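Local coordinates for protein AT27789p (Drosophila melanogaster, PDB 5UZM) that probably binds RNA, including messenger RNA, this chain being the second quasi-RNA recognition motif (qRRM2) of the hnRNP F/H homologue Glorund, at residues 56-66 with 85-95; 16-26 with 38-46. All coordinates share one frame; numbering follows the deposited sequence. Where two conformers were deposited one is given.

Contact 1: 56-66 with 85-95; sequences FVQFESQDDTE and RSSIAEMKRAT
In one of its two conformers, Arg-85 meets Glu-66 end-on in a two-pronged salt bridge, tentative to that extent. NH2 of Arg-85 lies 2.6 Å from OE2 of Glu-66, and NH1 reaches OE1 at 3.1 Å; both N-H bonds point almost straight at their acceptors. Each oxygen is nearly in the guanidinium plane, yet the nitrogens come from above the carboxylate plane, because the two flat groups are turned 39° apart. A bend at chi3 of Arg-85 (61°) helps bring its head to the helix 62-69.

The larger part of the contact is apolar and centres on Phe-56. CA of Met-91 sits over one ring face, 3.8 Å from the centroid and close to the normal, a CH-pi contact. The Met-91 chain, extended from the backbone, then runs back past the ring so that its CE packs 3.6 Å from CB of Phe-56. Around the rim, OG of Ser-86 lies near the ring plane, 3.4 Å from CE2, while CB of Ala-94 approaches CE1 obliquely at 3.7 Å. Glu-90 lays its CG beside CE2 and CZ; its carboxylate also pairs with Lys-12 on the neighbouring strand. Ser-87 caps the helix that carries Glu-90, Met-91 and Ala-94, its OG accepting from N of Glu-90 at 3.1 Å.

Strand 54-58 occupies the RNP1 position of an RNA recognition motif, and helix 88-94, which follows the last strand of the domain, lies across that sheet face, the surface through which canonical RRMs usually bind RNA.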
loop_
_atom_site.group_PDB
_atom_site.type_symbol
_atom_site.label_atom_id
_atom_site.label_comp_id
_atom_site.label_asym_id
_atom_site.label_seq_id
_atom_site.Cartn_x
_atom_site.Cartn_y
_atom_site.Cartn_z
ATOM N N PHE A 56 -2.161 0.032 3.175
ATOM C CA PHE A 56 -3.036 -0.387 2.083
ATOM C C PHE A 56 -2.936 0.663 0.993
ATOM O O PHE A 56 -2.809 1.849 1.302
ATOM C CB PHE A 56 -4.486 -0.508 2.516
ATOM C CG PHE A 56 -4.750 -1.687 3.384
ATOM C CD1 PHE A 56 -4.529 -1.599 4.734
ATOM C CD2 PHE A 56 -5.179 -2.883 2.846
ATOM C CE1 PHE A 56 -4.760 -2.694 5.566
ATOM C CE2 PHE A 56 -5.392 -3.977 3.671
ATOM C CZ PHE A 56 -5.201 -3.877 5.014
ATOM N N VAL A 57 -2.951 0.240 -0.265
ATOM C CA VAL A 57 -2.903 1.160 -1.401
ATOM C C VAL A 57 -4.017 0.766 -2.362
ATOM O O VAL A 57 -4.160 -0.413 -2.701
ATOM C CB VAL A 57 -1.518 1.140 -2.094
ATOM C CG1 VAL A 57 -1.507 2.067 -3.322
ATOM C CG2 VAL A 57 -0.415 1.531 -1.071
ATOM N N GLN A 58 -4.797 1.755 -2.781
ATOM C CA GLN A 58 -5.930 1.592 -3.687
ATOM C C GLN A 58 -5.560 2.154 -5.047
ATOM O O GLN A 58 -5.161 3.314 -5.122
ATOM C CB GLN A 58 -7.139 2.371 -3.186
ATOM C CG GLN A 58 -7.654 1.947 -1.883
ATOM C CD GLN A 58 -9.053 2.470 -1.637
ATOM O OE1 GLN A 58 -9.375 2.944 -0.548
ATOM N NE2 GLN A 58 -9.895 2.390 -2.661
ATOM N N PHE A 59 -5.760 1.368 -6.104
ATOM C CA PHE A 59 -5.484 1.777 -7.476
ATOM C C PHE A 59 -6.772 2.029 -8.255
ATOM O O PHE A 59 -7.866 1.638 -7.853
ATOM C CB PHE A 59 -4.655 0.710 -8.191
ATOM C CG PHE A 59 -3.325 0.455 -7.535
ATOM C CD1 PHE A 59 -2.241 1.289 -7.813
ATOM C CD2 PHE A 59 -3.160 -0.576 -6.632
ATOM C CE1 PHE A 59 -1.018 1.080 -7.182
ATOM C CE2 PHE A 59 -1.915 -0.799 -5.995
ATOM C CZ PHE A 59 -0.855 0.048 -6.267
ATOM N N GLU A 60 -6.609 2.635 -9.435
ATOM C CA GLU A 60 -7.775 2.976 -10.237
ATOM C C GLU A 60 -8.246 1.828 -11.104
ATOM O O GLU A 60 -9.376 1.864 -11.606
ATOM C CB GLU A 60 -7.465 4.177 -11.127
ATOM C CG GLU A 60 -8.615 5.109 -11.274
ATOM C CD GLU A 60 -8.864 5.859 -10.002
ATOM O OE1 GLU A 60 -7.887 6.418 -9.460
ATOM O OE2 GLU A 60 -10.022 5.878 -9.536
ATOM N N SER A 61 -7.410 0.821 -11.322
ATOM C CA SER A 61 -7.717 -0.202 -12.301
ATOM C C SER A 61 -7.204 -1.545 -11.821
ATOM O O SER A 61 -6.298 -1.640 -10.987
ATOM C CB SER A 61 -7.119 0.120 -13.678
ATOM O OG SER A 61 -5.715 -0.093 -13.696
ATOM N N GLN A 62 -7.793 -2.601 -12.378
ATOM C CA GLN A 62 -7.364 -3.951 -12.055
ATOM C C GLN A 62 -5.965 -4.245 -12.592
ATOM O O GLN A 62 -5.144 -4.868 -11.909
ATOM C CB GLN A 62 -8.398 -4.948 -12.597
ATOM C CG GLN A 62 -7.906 -6.361 -12.753
ATOM C CD GLN A 62 -7.779 -7.110 -11.453
ATOM O OE1 GLN A 62 -8.200 -6.640 -10.385
ATOM N NE2 GLN A 62 -7.192 -8.294 -11.532
ATOM N N ASP A 63 -5.646 -3.781 -13.795
ATOM C CA ASP A 63 -4.310 -4.071 -14.302
ATOM C C ASP A 63 -3.226 -3.386 -13.475
ATOM O O ASP A 63 -2.135 -3.941 -13.321
ATOM C CB ASP A 63 -4.201 -3.664 -15.759
ATOM C CG ASP A 63 -2.847 -4.005 -16.352
ATOM O OD1 ASP A 63 -2.519 -5.205 -16.448
ATOM O OD2 ASP A 63 -2.121 -3.066 -16.728
ATOM N N ASP A 64 -3.513 -2.211 -12.929
ATOM C CA ASP A 64 -2.517 -1.567 -12.067
ATOM C C ASP A 64 -2.290 -2.348 -10.779
ATOM O O ASP A 64 -1.163 -2.384 -10.254
ATOM C CB ASP A 64 -2.947 -0.150 -11.778
ATOM C CG ASP A 64 -2.453 0.810 -12.860
ATOM O OD1 ASP A 64 -1.899 0.318 -13.875
ATOM O OD2 ASP A 64 -2.624 2.034 -12.713
ATOM N N THR A 65 -3.337 -2.961 -10.245
ATOM C CA THR A 65 -3.164 -3.851 -9.102
ATOM C C THR A 65 -2.248 -5.016 -9.446
ATOM O O THR A 65 -1.395 -5.422 -8.643
ATOM C CB THR A 65 -4.538 -4.341 -8.629
ATOM O OG1 THR A 65 -5.356 -3.193 -8.356
ATOM C CG2 THR A 65 -4.395 -5.190 -7.378
ATOM N N GLU A 66 -2.392 -5.578 -10.654
ATOM C CA GLU A 66 -1.547 -6.704 -11.002
ATOM C C GLU A 66 -0.099 -6.266 -11.176
ATOM O O GLU A 66 0.813 -6.981 -10.764
ATOM C CB GLU A 66 -2.068 -7.386 -12.265
ATOM C CG GLU A 66 -3.497 -7.899 -12.117
ATOM C CD GLU A 66 -3.621 -9.190 -11.313
ATOM O OE1 GLU A 66 -2.600 -9.881 -11.059
ATOM O OE2 GLU A 66 -4.776 -9.529 -10.966
ATOM N N ARG A 85 -2.435 -9.331 -2.394
ATOM C CA ARG A 85 -3.760 -8.971 -2.879
ATOM C C ARG A 85 -4.701 -8.747 -1.702
ATOM O O ARG A 85 -4.620 -9.440 -0.686
ATOM C CB ARG A 85 -4.321 -10.072 -3.786
ATOM C CG ARG A 85 -3.279 -10.792 -4.641
ATOM C CD ARG A 85 -3.975 -11.754 -5.609
ATOM N NE ARG A 85 -4.843 -10.994 -6.495
ATOM C CZ ARG A 85 -4.518 -10.639 -7.732
ATOM N NH1 ARG A 85 -3.354 -11.009 -8.247
ATOM N NH2 ARG A 85 -5.363 -9.920 -8.459
ATOM N N SER A 86 -5.585 -7.767 -1.844
ATOM C CA SER A 86 -6.448 -7.363 -0.759
ATOM C C SER A 86 -7.817 -6.971 -1.291
ATOM O O SER A 86 -8.231 -7.433 -2.366
ATOM C CB SER A 86 -5.801 -6.206 0.019
ATOM O OG SER A 86 -6.502 -5.976 1.215
ATOM N N SER A 87 -8.506 -6.114 -0.550
ATOM C CA SER A 87 -9.886 -5.734 -0.842
ATOM C C SER A 87 -10.223 -4.461 -0.090
ATOM O O SER A 87 -9.602 -4.132 0.919
ATOM C CB SER A 87 -10.867 -6.837 -0.433
ATOM O OG SER A 87 -10.833 -6.985 0.979
ATOM N N ILE A 88 -11.251 -3.759 -0.578
ATOM C CA ILE A 88 -11.705 -2.546 0.081
ATOM C C ILE A 88 -12.157 -2.851 1.503
ATOM O O ILE A 88 -11.846 -2.107 2.436
ATOM C CB ILE A 88 -12.841 -1.891 -0.731
ATOM C CG1 ILE A 88 -12.376 -1.568 -2.151
ATOM C CG2 ILE A 88 -13.343 -0.640 -0.035
ATOM C CD1 ILE A 88 -11.629 -0.294 -2.270
ATOM N N ALA A 89 -12.897 -3.956 1.690
ATOM C CA ALA A 89 -13.384 -4.290 3.032
ATOM C C ALA A 89 -12.227 -4.528 4.000
ATOM O O ALA A 89 -12.286 -4.111 5.158
ATOM C CB ALA A 89 -14.300 -5.515 2.983
ATOM N N GLU A 90 -11.159 -5.192 3.545
ATOM C CA GLU A 90 -10.016 -5.386 4.432
ATOM C C GLU A 90 -9.346 -4.055 4.745
ATOM O O GLU A 90 -8.950 -3.802 5.891
ATOM C CB GLU A 90 -9.026 -6.376 3.813
ATOM C CG GLU A 90 -7.878 -6.718 4.783
ATOM C CD GLU A 90 -6.789 -7.635 4.186
ATOM O OE1 GLU A 90 -6.081 -8.313 4.970
ATOM O OE2 GLU A 90 -6.615 -7.675 2.955
ATOM N N MET A 91 -9.216 -3.184 3.741
ATOM C CA MET A 91 -8.645 -1.862 3.986
ATOM C C MET A 91 -9.487 -1.077 4.988
ATOM O O MET A 91 -8.951 -0.465 5.926
ATOM C CB MET A 91 -8.528 -1.103 2.657
ATOM C CG MET A 91 -8.014 0.337 2.779
ATOM S SD MET A 91 -7.729 0.950 1.108
ATOM C CE MET A 91 -6.542 2.275 1.433
ATOM N N LYS A 92 -10.810 -1.062 4.796
ATOM C CA LYS A 92 -11.660 -0.286 5.700
ATOM C C LYS A 92 -11.628 -0.845 7.119
ATOM O O LYS A 92 -11.646 -0.079 8.089
ATOM C CB LYS A 92 -13.098 -0.237 5.176
ATOM C CG LYS A 92 -13.251 0.609 3.932
ATOM C CD LYS A 92 -13.690 2.022 4.276
ATOM C CE LYS A 92 -13.986 2.819 3.017
ATOM N NZ LYS A 92 -14.687 1.976 2.017
ATOM N N ARG A 93 -11.603 -2.168 7.265
ATOM C CA ARG A 93 -11.577 -2.754 8.606
ATOM C C ARG A 93 -10.346 -2.310 9.381
ATOM O O ARG A 93 -10.447 -1.840 10.520
ATOM C CB ARG A 93 -11.631 -4.277 8.522
ATOM C CG ARG A 93 -13.033 -4.835 8.634
ATOM C CD ARG A 93 -12.996 -6.305 8.999
ATOM N NE ARG A 93 -11.995 -7.039 8.232
ATOM C CZ ARG A 93 -12.142 -7.376 6.954
ATOM N NH1 ARG A 93 -13.242 -7.031 6.299
ATOM N NH2 ARG A 93 -11.191 -8.050 6.327
ATOM N N ALA A 94 -9.171 -2.425 8.769
ATOM C CA ALA A 94 -7.934 -2.163 9.485
ATOM C C ALA A 94 -7.680 -0.681 9.714
ATOM O O ALA A 94 -6.760 -0.340 10.469
ATOM C CB ALA A 94 -6.754 -2.774 8.725
ATOM N N THR A 95 -8.458 0.199 9.092
ATOM C CA THR A 95 -8.172 1.630 9.147
ATOM C C THR A 95 -9.402 2.417 9.569
ATOM O O THR A 95 -9.668 3.486 9.032
ATOM C CB THR A 95 -7.679 2.175 7.778
ATOM O OG1 THR A 95 -8.742 2.092 6.817
ATOM C CG2 THR A 95 -6.455 1.396 7.269
#

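Contact 2: 16-26 with 38-46; sequences LPYAVTEQQIE and REGILFVMD
A single water joins Glu-22 to Ile-41: it donates to OE1 of Glu-22 at a notably short 2.5 Å and to the backbone O of Ile-41 at 2.9 Å, a polar link at the border of an otherwise greasy interface. The extended chain of Glu-22 does double duty, since its CG also lies at the edge of the Phe-43 ring, 3.8 Å from CE2.

That ring stands up from the strand as a wedge between the start of the helix and the loop before it. CG1 of Val-20 comes obliquely to within 3.7 Å of CE1, set there by a chi1 of 68° that places CG1 between backbone N and carbonyl carbon. CD1 of Leu-16 meets the ring edge, and CG1 of Ile-25 packs 3.9 Å from CZ. Shrinking Phe-43 to an alanine would probably open a gap among Leu-16, Val-20 and Ile-25 and leave the helix start less firmly seated on the strand. Further along, CD1 of Ile-41 touches both CG2 of Ile-25 and CG of Glu-26, 3.8 Å from the latter.

The helix start is itself well defined: Thr-21 and Gln-24 form a capping box, each backbone N bonded to the other's side-chain oxygen. Segment 22-26 of the helix runs at 120° to strand 41-45, while Ile-25 also touches Val-57 of the adjacent strand 54-58 and, with Leu-16, reaches Ile-76 of strand 75-76.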
loop_
_atom_site.group_PDB
_atom_site.type_symbol
_atom_site.label_atom_id
_atom_site.label_comp_id
_atom_site.label_asym_id
_atom_site.label_seq_id
_atom_site.Cartn_x
_atom_site.Cartn_y
_atom_site.Cartn_z
ATOM N N LEU A 16 7.420 -1.956 5.767
ATOM C CA LEU A 16 7.786 -0.583 5.451
ATOM C C LEU A 16 8.822 -0.018 6.426
ATOM O O LEU A 16 8.818 -0.356 7.620
ATOM C CB LEU A 16 6.537 0.283 5.478
ATOM C CG LEU A 16 5.494 -0.039 4.398
ATOM C CD1 LEU A 16 4.155 0.687 4.627
ATOM C CD2 LEU A 16 6.079 0.357 3.032
ATOM N N PRO A 17 9.679 0.884 5.945
ATOM C CA PRO A 17 10.567 1.654 6.834
ATOM C C PRO A 17 9.803 2.407 7.928
ATOM O O PRO A 17 8.659 2.790 7.748
ATOM C CB PRO A 17 11.250 2.638 5.878
ATOM C CG PRO A 17 10.984 2.167 4.499
ATOM C CD PRO A 17 9.784 1.289 4.516
ATOM N N TYR A 18 10.464 2.689 9.075
ATOM C CA TYR A 18 9.768 3.438 10.127
ATOM C C TYR A 18 9.467 4.861 9.683
ATOM O O TYR A 18 8.407 5.410 10.005
ATOM C CB TYR A 18 10.565 3.479 11.435
ATOM C CG TYR A 18 10.014 4.516 12.417
ATOM C CD1 TYR A 18 8.802 4.312 13.070
ATOM C CD2 TYR A 18 10.695 5.704 12.671
ATOM C CE1 TYR A 18 8.286 5.256 13.953
ATOM C CE2 TYR A 18 10.185 6.653 13.558
ATOM C CZ TYR A 18 8.981 6.416 14.193
ATOM O OH TYR A 18 8.463 7.344 15.067
ATOM N N ALA A 19 10.361 5.468 8.917
ATOM C CA ALA A 19 10.142 6.850 8.511
ATOM C C ALA A 19 9.362 6.967 7.204
ATOM O O ALA A 19 9.504 7.979 6.501
ATOM C CB ALA A 19 11.483 7.579 8.407
ATOM N N VAL A 20 8.513 5.985 6.870
ATOM C CA VAL A 20 7.963 5.934 5.525
ATOM C C VAL A 20 6.945 7.048 5.310
ATOM O O VAL A 20 6.176 7.419 6.213
ATOM C CB VAL A 20 7.345 4.549 5.229
ATOM C CG1 VAL A 20 6.114 4.301 6.068
ATOM C CG2 VAL A 20 6.994 4.456 3.749
ATOM N N THR A 21 6.910 7.566 4.091
ATOM C CA THR A 21 5.982 8.620 3.737
ATOM C C THR A 21 5.146 8.230 2.523
ATOM O O THR A 21 5.512 7.341 1.745
ATOM C CB THR A 21 6.694 9.946 3.401
ATOM O OG1 THR A 21 7.403 9.819 2.161
ATOM C CG2 THR A 21 7.668 10.400 4.529
ATOM N N GLU A 22 4.024 8.937 2.341
ATOM C CA GLU A 22 3.227 8.767 1.133
ATOM C C GLU A 22 4.061 9.016 -0.112
ATOM O O GLU A 22 3.885 8.323 -1.106
ATOM C CB GLU A 22 2.020 9.718 1.113
ATOM C CG GLU A 22 0.897 9.346 2.091
ATOM C CD GLU A 22 -0.209 10.371 2.069
ATOM O OE1 GLU A 22 -1.049 10.360 3.007
ATOM O OE2 GLU A 22 -0.216 11.181 1.119
ATOM N N GLN A 23 5.020 9.943 -0.056
ATOM C CA GLN A 23 5.841 10.195 -1.241
ATOM C C GLN A 23 6.642 8.956 -1.629
ATOM O O GLN A 23 6.799 8.652 -2.826
ATOM C CB GLN A 23 6.786 11.378 -0.983
ATOM C CG GLN A 23 7.668 11.688 -2.178
ATOM C CD GLN A 23 8.642 12.840 -1.919
ATOM O OE1 GLN A 23 8.804 13.290 -0.786
ATOM N NE2 GLN A 23 9.276 13.327 -2.975
ATOM N N GLN A 24 7.148 8.215 -0.634
ATOM C CA GLN A 24 7.920 7.011 -0.919
ATOM C C GLN A 24 7.039 5.910 -1.499
ATOM O O GLN A 24 7.500 5.131 -2.354
ATOM C CB GLN A 24 8.589 6.538 0.357
ATOM C CG GLN A 24 9.770 7.432 0.750
ATOM C CD GLN A 24 10.383 6.954 2.033
ATOM O OE1 GLN A 24 9.712 6.887 3.045
ATOM N NE2 GLN A 24 11.633 6.532 1.978
ATOM N N ILE A 25 5.806 5.805 -1.023
ATOM C CA ILE A 25 4.866 4.826 -1.597
ATOM C C ILE A 25 4.559 5.199 -3.044
ATOM O O ILE A 25 4.515 4.339 -3.926
ATOM C CB ILE A 25 3.566 4.739 -0.774
ATOM C CG1 ILE A 25 3.884 4.376 0.678
ATOM C CG2 ILE A 25 2.563 3.762 -1.433
ATOM C CD1 ILE A 25 4.616 3.154 0.776
ATOM N N GLU A 26 4.253 6.472 -3.290
ATOM C CA GLU A 26 3.968 6.931 -4.652
ATOM C C GLU A 26 5.129 6.618 -5.591
ATOM O O GLU A 26 4.915 6.111 -6.711
ATOM C CB GLU A 26 3.663 8.429 -4.628
ATOM C CG GLU A 26 2.312 8.759 -3.898
ATOM C CD GLU A 26 2.235 10.200 -3.295
ATOM O OE1 GLU A 26 3.206 10.961 -3.409
ATOM O OE2 GLU A 26 1.201 10.573 -2.680
ATOM N N ARG A 38 -7.998 10.792 0.238
ATOM C CA ARG A 38 -7.403 10.339 1.490
ATOM C C ARG A 38 -7.307 8.826 1.558
ATOM O O ARG A 38 -6.438 8.289 2.252
ATOM C CB ARG A 38 -8.232 10.850 2.671
ATOM C CG ARG A 38 -7.486 10.901 3.991
ATOM C CD ARG A 38 -8.453 11.139 5.149
ATOM N NE ARG A 38 -9.216 9.941 5.506
ATOM C CZ ARG A 38 -10.444 9.656 5.071
ATOM N NH1 ARG A 38 -11.042 8.537 5.465
ATOM N NH2 ARG A 38 -11.080 10.480 4.244
ATOM N N GLU A 39 -8.182 8.116 0.854
ATOM C CA GLU A 39 -8.184 6.662 0.946
ATOM C C GLU A 39 -7.330 5.997 -0.121
ATOM O O GLU A 39 -7.448 4.786 -0.333
ATOM C CB GLU A 39 -9.611 6.122 0.879
ATOM C CG GLU A 39 -10.480 6.535 2.059
ATOM C CD GLU A 39 -11.548 5.497 2.375
ATOM O OE1 GLU A 39 -11.544 4.966 3.508
ATOM O OE2 GLU A 39 -12.374 5.197 1.485
ATOM N N GLY A 40 -6.471 6.751 -0.801
ATOM C CA GLY A 40 -5.569 6.125 -1.747
ATOM C C GLY A 40 -4.460 5.345 -1.070
ATOM O O GLY A 40 -4.034 4.297 -1.569
ATOM N N ILE A 41 -3.910 5.890 0.010
ATOM C CA ILE A 41 -2.791 5.271 0.725
ATOM C C ILE A 41 -3.134 5.388 2.199
ATOM O O ILE A 41 -3.321 6.508 2.700
ATOM C CB ILE A 41 -1.443 5.972 0.457
ATOM C CG1 ILE A 41 -1.044 5.939 -1.035
ATOM C CG2 ILE A 41 -0.341 5.415 1.402
ATOM C CD1 ILE A 41 0.157 6.864 -1.394
ATOM N N LEU A 42 -3.192 4.264 2.902
ATOM C CA LEU A 42 -3.496 4.280 4.335
ATOM C C LEU A 42 -2.459 3.454 5.080
ATOM O O LEU A 42 -2.234 2.288 4.745
ATOM C CB LEU A 42 -4.906 3.747 4.602
ATOM C CG LEU A 42 -6.032 4.703 4.142
ATOM C CD1 LEU A 42 -7.426 4.152 4.435
ATOM C CD2 LEU A 42 -5.894 6.112 4.757
ATOM N N PHE A 43 -1.792 4.075 6.048
ATOM C CA PHE A 43 -0.853 3.376 6.903
ATOM C C PHE A 43 -1.584 2.751 8.083
ATOM O O PHE A 43 -2.444 3.388 8.707
ATOM C CB PHE A 43 0.247 4.324 7.360
ATOM C CG PHE A 43 1.065 4.872 6.217
ATOM C CD1 PHE A 43 2.007 4.079 5.603
ATOM C CD2 PHE A 43 0.884 6.163 5.747
ATOM C CE1 PHE A 43 2.741 4.520 4.514
ATOM C CE2 PHE A 43 1.638 6.632 4.656
ATOM C CZ PHE A 43 2.585 5.812 4.061
ATOM N N VAL A 44 -1.260 1.496 8.375
ATOM C CA VAL A 44 -1.911 0.789 9.480
ATOM C C VAL A 44 -1.249 1.171 10.802
ATOM O O VAL A 44 -0.026 1.203 10.921
ATOM C CB VAL A 44 -1.860 -0.732 9.239
ATOM C CG1 VAL A 44 -2.575 -1.486 10.362
ATOM C CG2 VAL A 44 -2.505 -1.082 7.922
ATOM N N MET A 45 -2.082 1.407 11.837
ATOM C CA MET A 45 -1.624 1.804 13.163
ATOM C C MET A 45 -2.123 0.795 14.197
ATOM O O MET A 45 -3.166 0.174 13.985
ATOM C CB MET A 45 -2.147 3.203 13.521
ATOM C CG MET A 45 -1.814 4.268 12.509
ATOM S SD MET A 45 -0.098 4.751 12.599
ATOM C CE MET A 45 0.276 4.995 10.849
ATOM N N ASP A 46 -1.383 0.663 15.304
ATOM C CA ASP A 46 -1.847 -0.146 16.436
ATOM C C ASP A 46 -2.851 0.662 17.260
ATOM O O ASP A 46 -3.247 1.767 16.877
ATOM C CB ASP A 46 -0.684 -0.677 17.274
ATOM C CG ASP A 46 -0.039 0.351 18.199
ATOM O OD1 ASP A 46 -0.471 1.522 18.330
ATOM O OD2 ASP A 46 0.944 -0.050 18.858
HETATM O O HOH W 1 -1.927 8.402 4.351
#

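Contact 2 comes first along the chain and is complete before contact 1 opens, so the two stand in series, their centres about 14 Å apart. They share one antiparallel sheet, in which strand 41-45 of contact 2 pairs with strand 54-58 of contact 1 through backbone bonds such as Phe-56 to Leu-42. Alternating residues serve opposite faces: Ile-41 and Phe-43 meet helix 22-28 while Leu-42 between them touches Met-91, and Val-57 touches Ile-25 while Phe-56 beside it meets helix 88-94. The general principle is a sheet layered on both sides. Helix 22-28, one of two RRM core helices, packs behind it; helix 88-94 lies over the front, consistent with a qRRM that need not read RNA through its sheet surface.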